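PDB 4KPP: Sodium/calcium exchanger membrane region domain-containing protein from Archaeoglobus fulgidus, which probably exchanges calcium ions for protons across the membrane as a transporter of the sodium/calcium exchanger superfamily. Local coordinates for residues V70-V75 with K282-T287; L76-V81 with A253-E258; N103-N108 with A245-A250. All blocks are in the same frame, centred on the assembly; numbering follows the deposited sequence.

Contact 1. Residues V70-V75 with K282-T287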
# COMPACT_ATOMS: atom_id res chain seq x y z
N VAL A 70 7.38 -5.88 -6.85
CA VAL A 70 7.70 -6.34 -5.51
C VAL A 70 7.10 -5.40 -4.46
O VAL A 70 6.84 -5.81 -3.34
CB VAL A 70 9.23 -6.51 -5.27
CG1 VAL A 70 9.88 -7.21 -6.45
CG2 VAL A 70 9.89 -5.17 -5.01
N ALA A 71 6.86 -4.15 -4.85
CA ALA A 71 6.21 -3.19 -3.97
C ALA A 71 4.72 -3.47 -3.88
O ALA A 71 4.08 -3.17 -2.87
CB ALA A 71 6.46 -1.77 -4.45
N LEU A 72 4.17 -4.06 -4.94
CA LEU A 72 2.77 -4.49 -4.95
C LEU A 72 2.59 -5.72 -4.07
O LEU A 72 1.69 -5.77 -3.24
CB LEU A 72 2.31 -4.79 -6.37
CG LEU A 72 0.95 -5.48 -6.49
CD1 LEU A 72 -0.15 -4.62 -5.90
CD2 LEU A 72 0.64 -5.84 -7.94
N LEU A 73 3.47 -6.70 -4.26
CA LEU A 73 3.41 -7.94 -3.50
C LEU A 73 3.62 -7.69 -2.01
O LEU A 73 3.20 -8.49 -1.17
CB LEU A 73 4.43 -8.95 -4.03
CG LEU A 73 4.23 -9.46 -5.47
CD1 LEU A 73 5.42 -10.29 -5.92
CD2 LEU A 73 2.94 -10.26 -5.60
N ALA A 74 4.26 -6.57 -1.68
CA ALA A 74 4.51 -6.19 -0.30
C ALA A 74 3.26 -5.71 0.44
O ALA A 74 3.24 -5.64 1.67
CB ALA A 74 5.61 -5.14 -0.22
N VAL A 75 2.21 -5.39 -0.31
CA VAL A 75 0.97 -4.89 0.28
C VAL A 75 -0.24 -5.74 -0.11
O VAL A 75 -1.37 -5.26 -0.15
CB VAL A 75 0.72 -3.40 -0.07
CG1 VAL A 75 1.79 -2.53 0.56
CG2 VAL A 75 0.67 -3.20 -1.58
N LYS A 282 2.51 3.50 -2.95
CA LYS A 282 1.47 4.52 -3.05
C LYS A 282 0.85 4.48 -4.44
O LYS A 282 -0.36 4.60 -4.58
CB LYS A 282 2.03 5.91 -2.74
CG LYS A 282 1.13 7.08 -3.16
CD LYS A 282 -0.22 7.07 -2.45
CE LYS A 282 -1.12 8.17 -3.01
NZ LYS A 282 -2.49 8.18 -2.42
N VAL A 283 1.67 4.28 -5.47
CA VAL A 283 1.18 4.23 -6.84
C VAL A 283 0.13 3.13 -7.03
O VAL A 283 -0.97 3.40 -7.52
CB VAL A 283 2.32 4.06 -7.87
CG1 VAL A 283 1.76 3.96 -9.29
CG2 VAL A 283 3.30 5.21 -7.77
N ASN A 284 0.46 1.89 -6.66
CA ASN A 284 -0.50 0.79 -6.87
C ASN A 284 -1.75 0.92 -6.00
O ASN A 284 -2.86 0.61 -6.45
CB ASN A 284 0.15 -0.60 -6.73
CG ASN A 284 0.41 -1.00 -5.29
OD1 ASN A 284 -0.51 -1.32 -4.54
ND2 ASN A 284 1.68 -1.03 -4.90
N GLN A 285 -1.58 1.40 -4.77
CA GLN A 285 -2.72 1.56 -3.88
C GLN A 285 -3.63 2.71 -4.31
O GLN A 285 -4.80 2.77 -3.93
CB GLN A 285 -2.26 1.72 -2.43
CG GLN A 285 -1.64 0.45 -1.86
CD GLN A 285 -1.21 0.58 -0.42
OE1 GLN A 285 -2.05 0.59 0.49
NE2 GLN A 285 0.09 0.67 -0.19
N TRP A 286 -3.08 3.60 -5.13
CA TRP A 286 -3.83 4.76 -5.59
C TRP A 286 -4.24 4.57 -7.05
O TRP A 286 -4.74 5.50 -7.69
CB TRP A 286 -2.99 6.03 -5.40
CG TRP A 286 -3.72 7.34 -5.53
CD1 TRP A 286 -3.32 8.43 -6.24
CD2 TRP A 286 -4.97 7.69 -4.91
NE1 TRP A 286 -4.24 9.44 -6.11
CE2 TRP A 286 -5.26 9.02 -5.30
CE3 TRP A 286 -5.86 7.03 -4.06
CZ2 TRP A 286 -6.41 9.68 -4.88
CZ3 TRP A 286 -7.00 7.69 -3.65
CH2 TRP A 286 -7.27 9.01 -4.06
N THR A 287 -4.03 3.36 -7.56
CA THR A 287 -4.44 3.00 -8.92
C THR A 287 -5.10 1.62 -8.96
O THR A 287 -6.32 1.52 -9.03
CB THR A 287 -3.25 3.03 -9.92
OG1 THR A 287 -2.18 2.21 -9.43
CG2 THR A 287 -2.75 4.45 -10.14
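Leu72 and Val75 close on the side-chain amide of Asn284, and the meeting is mainly one of methyl groups with amides. Leu72 CD1 comes obliquely to within 3.6 Å of Asn284 OD1. Val75 CG2, pointing against the incoming asparagine, lies 3.7 Å from the same oxygen. The nitrogen of the amide is turned to the backbone, with Asn284 ND2 3.6 Å from Leu72 CA. Val75 uses its other branch on the next residue, CG1 standing 3.7 Å from Gln285 NE2 at the end of an extended chain.

No hydrogen bond crosses between 70-75 and 282-287; the polar ends are bonded around the contact. Asn284 OD1 is bonded to Tyr79 OH, and Gln285 NE2 to Ser281 OG. With CG set between the backbone N and the carbonyl carbon (chi1 76°), the Asn284 amide is directed at 70-75. Beyond the last turn of 271-285, Thr287 OG1 donates to Val283 O at 2.6 Å from above the carbonyl plane, while Trp286 N reaches that oxygen from the opposite face.

If an alanine stood here in place of Asn284, Tyr79 OH would probably lose its amide acceptor and a gap would open beside Leu72 CD1 and Val75 CG2.

The principle illustrated is a division of labour. Leu72 of helix 67-73 and Val75 in the turn that follows shield buried amides whose hydrogen bonds are made elsewhere, to helices 76-91 and 242-267 and, for Gln285, also within its own helix, so polar side chains can be held deep within the membrane protein.

Contact 2. Residues L76-V81 with A253-E258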
# COMPACT_ATOMS: atom_id res chain seq x y z
N LEU A 76 0.02 -7.01 -0.39
CA LEU A 76 -1.04 -7.97 -0.68
C LEU A 76 -2.11 -8.08 0.43
O LEU A 76 -3.29 -8.22 0.11
CB LEU A 76 -0.44 -9.35 -1.00
CG LEU A 76 -0.95 -10.04 -2.26
CD1 LEU A 76 -0.94 -9.09 -3.45
CD2 LEU A 76 -0.11 -11.28 -2.56
N PRO A 77 -1.71 -8.04 1.72
CA PRO A 77 -2.76 -8.06 2.75
C PRO A 77 -3.77 -6.92 2.61
O PRO A 77 -4.94 -7.10 2.95
CB PRO A 77 -1.96 -7.91 4.04
CG PRO A 77 -0.65 -8.52 3.74
CD PRO A 77 -0.37 -8.20 2.31
N GLU A 78 -3.32 -5.77 2.12
CA GLU A 78 -4.24 -4.65 1.94
C GLU A 78 -5.25 -4.95 0.84
O GLU A 78 -6.43 -4.63 0.96
CB GLU A 78 -3.48 -3.35 1.65
CG GLU A 78 -4.38 -2.21 1.17
CD GLU A 78 -5.52 -1.88 2.13
OE1 GLU A 78 -6.55 -1.36 1.66
OE2 GLU A 78 -5.38 -2.13 3.34
N TYR A 79 -4.78 -5.55 -0.25
CA TYR A 79 -5.66 -5.92 -1.34
C TYR A 79 -6.66 -6.99 -0.91
O TYR A 79 -7.81 -6.98 -1.34
CB TYR A 79 -4.86 -6.39 -2.56
CG TYR A 79 -4.27 -5.25 -3.35
CD1 TYR A 79 -3.16 -4.56 -2.88
CD2 TYR A 79 -4.83 -4.85 -4.56
CE1 TYR A 79 -2.62 -3.51 -3.60
CE2 TYR A 79 -4.29 -3.80 -5.28
CZ TYR A 79 -3.19 -3.14 -4.80
OH TYR A 79 -2.65 -2.09 -5.51
N ALA A 80 -6.21 -7.90 -0.06
CA ALA A 80 -7.05 -9.01 0.39
C ALA A 80 -8.12 -8.54 1.37
O ALA A 80 -9.27 -8.96 1.28
CB ALA A 80 -6.20 -10.11 0.99
N VAL A 81 -7.73 -7.68 2.31
CA VAL A 81 -8.67 -7.13 3.28
C VAL A 81 -9.66 -6.18 2.62
O VAL A 81 -10.87 -6.29 2.84
CB VAL A 81 -7.94 -6.40 4.43
CG1 VAL A 81 -8.94 -5.64 5.30
CG2 VAL A 81 -7.13 -7.38 5.27
N ALA A 253 -2.50 -3.01 10.18
CA ALA A 253 -2.06 -4.39 10.18
C ALA A 253 -1.59 -4.84 8.80
O ALA A 253 -0.82 -5.80 8.67
CB ALA A 253 -3.17 -5.30 10.69
N SER A 254 -2.07 -4.16 7.76
CA SER A 254 -1.72 -4.52 6.39
C SER A 254 -0.46 -3.80 5.91
O SER A 254 0.30 -4.33 5.11
CB SER A 254 -2.90 -4.23 5.44
OG SER A 254 -4.06 -4.94 5.82
N GLU A 255 -0.26 -2.58 6.40
CA GLU A 255 0.86 -1.75 5.96
C GLU A 255 2.09 -1.87 6.87
O GLU A 255 3.17 -1.39 6.54
CB GLU A 255 0.44 -0.29 5.83
CG GLU A 255 -0.78 -0.04 4.95
CD GLU A 255 -0.49 -0.18 3.46
OE1 GLU A 255 -1.27 -0.87 2.77
OE2 GLU A 255 0.51 0.40 2.98
N SER A 256 1.91 -2.51 8.03
CA SER A 256 3.01 -2.72 8.97
C SER A 256 4.21 -3.53 8.44
O SER A 256 5.35 -3.12 8.63
CB SER A 256 2.51 -3.31 10.29
OG SER A 256 1.73 -2.37 11.01
N PRO A 257 3.95 -4.70 7.81
CA PRO A 257 5.10 -5.47 7.31
C PRO A 257 5.91 -4.68 6.29
O PRO A 257 7.14 -4.76 6.27
CB PRO A 257 4.44 -6.67 6.64
CG PRO A 257 3.15 -6.84 7.36
CD PRO A 257 2.69 -5.44 7.64
N GLU A 258 5.21 -3.92 5.45
CA GLU A 258 5.84 -3.05 4.47
C GLU A 258 6.69 -1.97 5.15
O GLU A 258 7.78 -1.65 4.70
CB GLU A 258 4.78 -2.39 3.60
CG GLU A 258 5.29 -1.28 2.71
CD GLU A 258 4.22 -0.26 2.39
OE1 GLU A 258 4.32 0.42 1.35
OE2 GLU A 258 3.26 -0.15 3.19
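Helices 76-81 and 253-258 run nearly antiparallel, their N-to-C directions 167° apart and their axes 8.2 Å from each other, and they draw closest at Glu78 and Ser254, whose CA atoms are separated by 5.1 Å. A small residue makes this possible. Ser254 faces the other helix and sets its CB 3.7 Å from Glu78 N, so that its side chain rests directly on backbone. Its OG, anti to the carbonyl carbon (chi1 -59°), lies between Pro77 and Val81, 4.0 Å from Val81 CG2 and equally near Pro77 CB. The hydroxyl is hydrogen-bonded within its own helix, to Ala250 O, and therefore meets 76-81 as a compact filler and not as a bonding partner.

Further along, two acidic chains cross obliquely. Glu78 bends at chi2, and Glu255 does likewise, bringing Glu255 OE1 to 3.5 Å from Glu78 CB, alongside the aliphatic part of the chain. The carboxylates remain apart: Glu78 OE2 and Glu255 OE1 are 4.3 Å from each other and the two planes differ by 60°. Glu255 OE2 is bonded to Gln285 NE2, which helps to fix how that group is turned. Helix 253-258 is kinked at Pro257, where the backbone N atoms of Pro257 and Glu258 make no bond to the preceding turn.

As a worked example, the pair shows how a single small serine, Ser254, lets two transmembrane helices approach until the chains of Glu78 and Glu255 cross in a buried setting. Two buried acidic side chains brought together with no hydrogen bond between them are consistent with a cation pathway, as in other cation/calcium exchangers, where membrane-embedded glutamates take part in transport.

Contact 3. Residues N103-N108 with A245-A250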
# COMPACT_ATOMS: atom_id res chain seq x y z
N ASN A 103 -11.66 1.84 3.81
CA ASN A 103 -10.44 1.07 4.00
C ASN A 103 -9.36 1.46 3.00
O ASN A 103 -8.18 1.54 3.33
CB ASN A 103 -10.73 -0.43 3.91
CG ASN A 103 -9.51 -1.28 4.18
OD1 ASN A 103 -8.81 -1.70 3.25
ND2 ASN A 103 -9.23 -1.55 5.45
N MET A 104 -9.79 1.72 1.77
CA MET A 104 -8.88 2.11 0.70
C MET A 104 -8.26 3.48 0.96
O MET A 104 -7.06 3.68 0.79
CB MET A 104 -9.64 2.13 -0.63
CG MET A 104 -8.76 2.27 -1.85
SD MET A 104 -9.25 3.69 -2.85
CE MET A 104 -8.48 5.00 -1.95
N THR A 105 -9.10 4.43 1.37
CA THR A 105 -8.64 5.79 1.65
C THR A 105 -7.77 5.80 2.90
O THR A 105 -6.78 6.53 2.99
CB THR A 105 -9.81 6.77 1.82
OG1 THR A 105 -10.73 6.25 2.79
CG2 THR A 105 -10.54 6.97 0.49
N GLY A 106 -8.14 4.97 3.87
CA GLY A 106 -7.35 4.81 5.08
C GLY A 106 -5.95 4.31 4.76
O GLY A 106 -4.96 4.86 5.25
N ALA A 107 -5.88 3.29 3.92
CA ALA A 107 -4.60 2.71 3.53
C ALA A 107 -3.71 3.75 2.87
O ALA A 107 -2.54 3.90 3.24
CB ALA A 107 -4.81 1.52 2.60
N ASN A 108 -4.26 4.49 1.91
CA ASN A 108 -3.52 5.52 1.19
C ASN A 108 -3.01 6.64 2.08
O ASN A 108 -1.84 7.01 2.01
CB ASN A 108 -4.37 6.13 0.07
CG ASN A 108 -4.35 5.30 -1.19
OD1 ASN A 108 -3.53 5.52 -2.08
ND2 ASN A 108 -5.24 4.32 -1.27
N ALA A 245 -12.05 1.38 12.86
CA ALA A 245 -11.40 0.08 12.72
C ALA A 245 -11.11 -0.23 11.25
O ALA A 245 -10.00 -0.62 10.90
CB ALA A 245 -12.26 -1.01 13.35
N VAL A 246 -12.12 -0.04 10.41
CA VAL A 246 -12.01 -0.29 8.98
C VAL A 246 -10.98 0.62 8.31
O VAL A 246 -10.21 0.18 7.46
CB VAL A 246 -13.39 -0.10 8.28
CG1 VAL A 246 -13.23 -0.08 6.76
CG2 VAL A 246 -14.35 -1.20 8.71
N GLN A 247 -10.96 1.88 8.72
CA GLN A 247 -10.13 2.88 8.07
C GLN A 247 -8.72 2.97 8.63
O GLN A 247 -7.76 3.20 7.89
CB GLN A 247 -10.81 4.25 8.14
CG GLN A 247 -10.20 5.30 7.24
CD GLN A 247 -11.10 6.51 7.09
OE1 GLN A 247 -11.18 7.10 6.01
NE2 GLN A 247 -11.78 6.89 8.16
N TRP A 248 -8.58 2.78 9.94
CA TRP A 248 -7.28 3.02 10.58
C TRP A 248 -6.60 1.77 11.14
O TRP A 248 -5.38 1.61 11.00
CB TRP A 248 -7.40 4.10 11.65
CG TRP A 248 -8.02 5.37 11.14
CD1 TRP A 248 -9.15 5.98 11.61
CD2 TRP A 248 -7.55 6.18 10.05
NE1 TRP A 248 -9.40 7.12 10.89
CE2 TRP A 248 -8.44 7.26 9.93
CE3 TRP A 248 -6.47 6.09 9.17
CZ2 TRP A 248 -8.28 8.25 8.96
CZ3 TRP A 248 -6.31 7.08 8.21
CH2 TRP A 248 -7.21 8.14 8.11
N ILE A 249 -7.36 0.90 11.79
CA ILE A 249 -6.77 -0.28 12.41
C ILE A 249 -6.43 -1.36 11.38
O ILE A 249 -5.32 -1.89 11.38
CB ILE A 249 -7.66 -0.87 13.52
CG1 ILE A 249 -7.90 0.18 14.61
CG2 ILE A 249 -7.01 -2.10 14.12
CD1 ILE A 249 -8.75 -0.33 15.75
N ALA A 250 -7.37 -1.66 10.50
CA ALA A 250 -7.16 -2.68 9.47
C ALA A 250 -5.97 -2.40 8.53
O ALA A 250 -5.18 -3.30 8.27
CB ALA A 250 -8.45 -2.95 8.68
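A glycine-mediated close approach joins helices 96-127 and 242-267 around Asn103, Gly106 and Gln247, the short segments crossing at -33° with axes 7.6 Å apart. Gly106 CA lies 3.3 Å from Gln247 O in a CA-H...O contact, and a side chain at this position would run into that oxygen. The CG of Gln247 also packs on Gly106 CA, at 3.6 Å, while Trp248 CZ3 comes to 3.9 Å from Gly106 O.

One hydrogen bond spans the pair. Asn103 ND2 gives it to Val246 O at 2.8 Å, in the carbonyl plane and with an N-H...O angle of 149°. Extending CG away from the backbone N (chi1 -177°) carries the amide across to 245-250, where Ala250 CB also touches ND2 and Val246 CG1 lies against Asn103 CB. The acceptor sits in a wider pi-type turn: Ala250 N bonds to Ala245 O at 2.9 Å, leaving Val246 O turned to the asparagine.

Glycine-backed CA-H...O contacts, joined here by an asparagine bonded to a pi-turn carbonyl, are a recurrent feature of closely packed transmembrane helices.

The three contacts form one buried patch in the middle of the chain. Contact 2 lies about 10 Å, centre to centre, from each of the others, and contacts 1 and 3 are about 15 Å apart. Tyr79 OH and Asn284 OD1, 2.5 Å apart, join contact 2 to contact 1 by a probable hydrogen bond. Asn108 of contact 3 probably bonds to contact 1 twice, its OD1 lying 2.9 Å from Lys282 NZ. Contacts 2 and 3 share helix 242-267. All three lie away from the bound calcium at Ile330, Asp333, Lys335 and Glu340, and each links both exchanger-family regions.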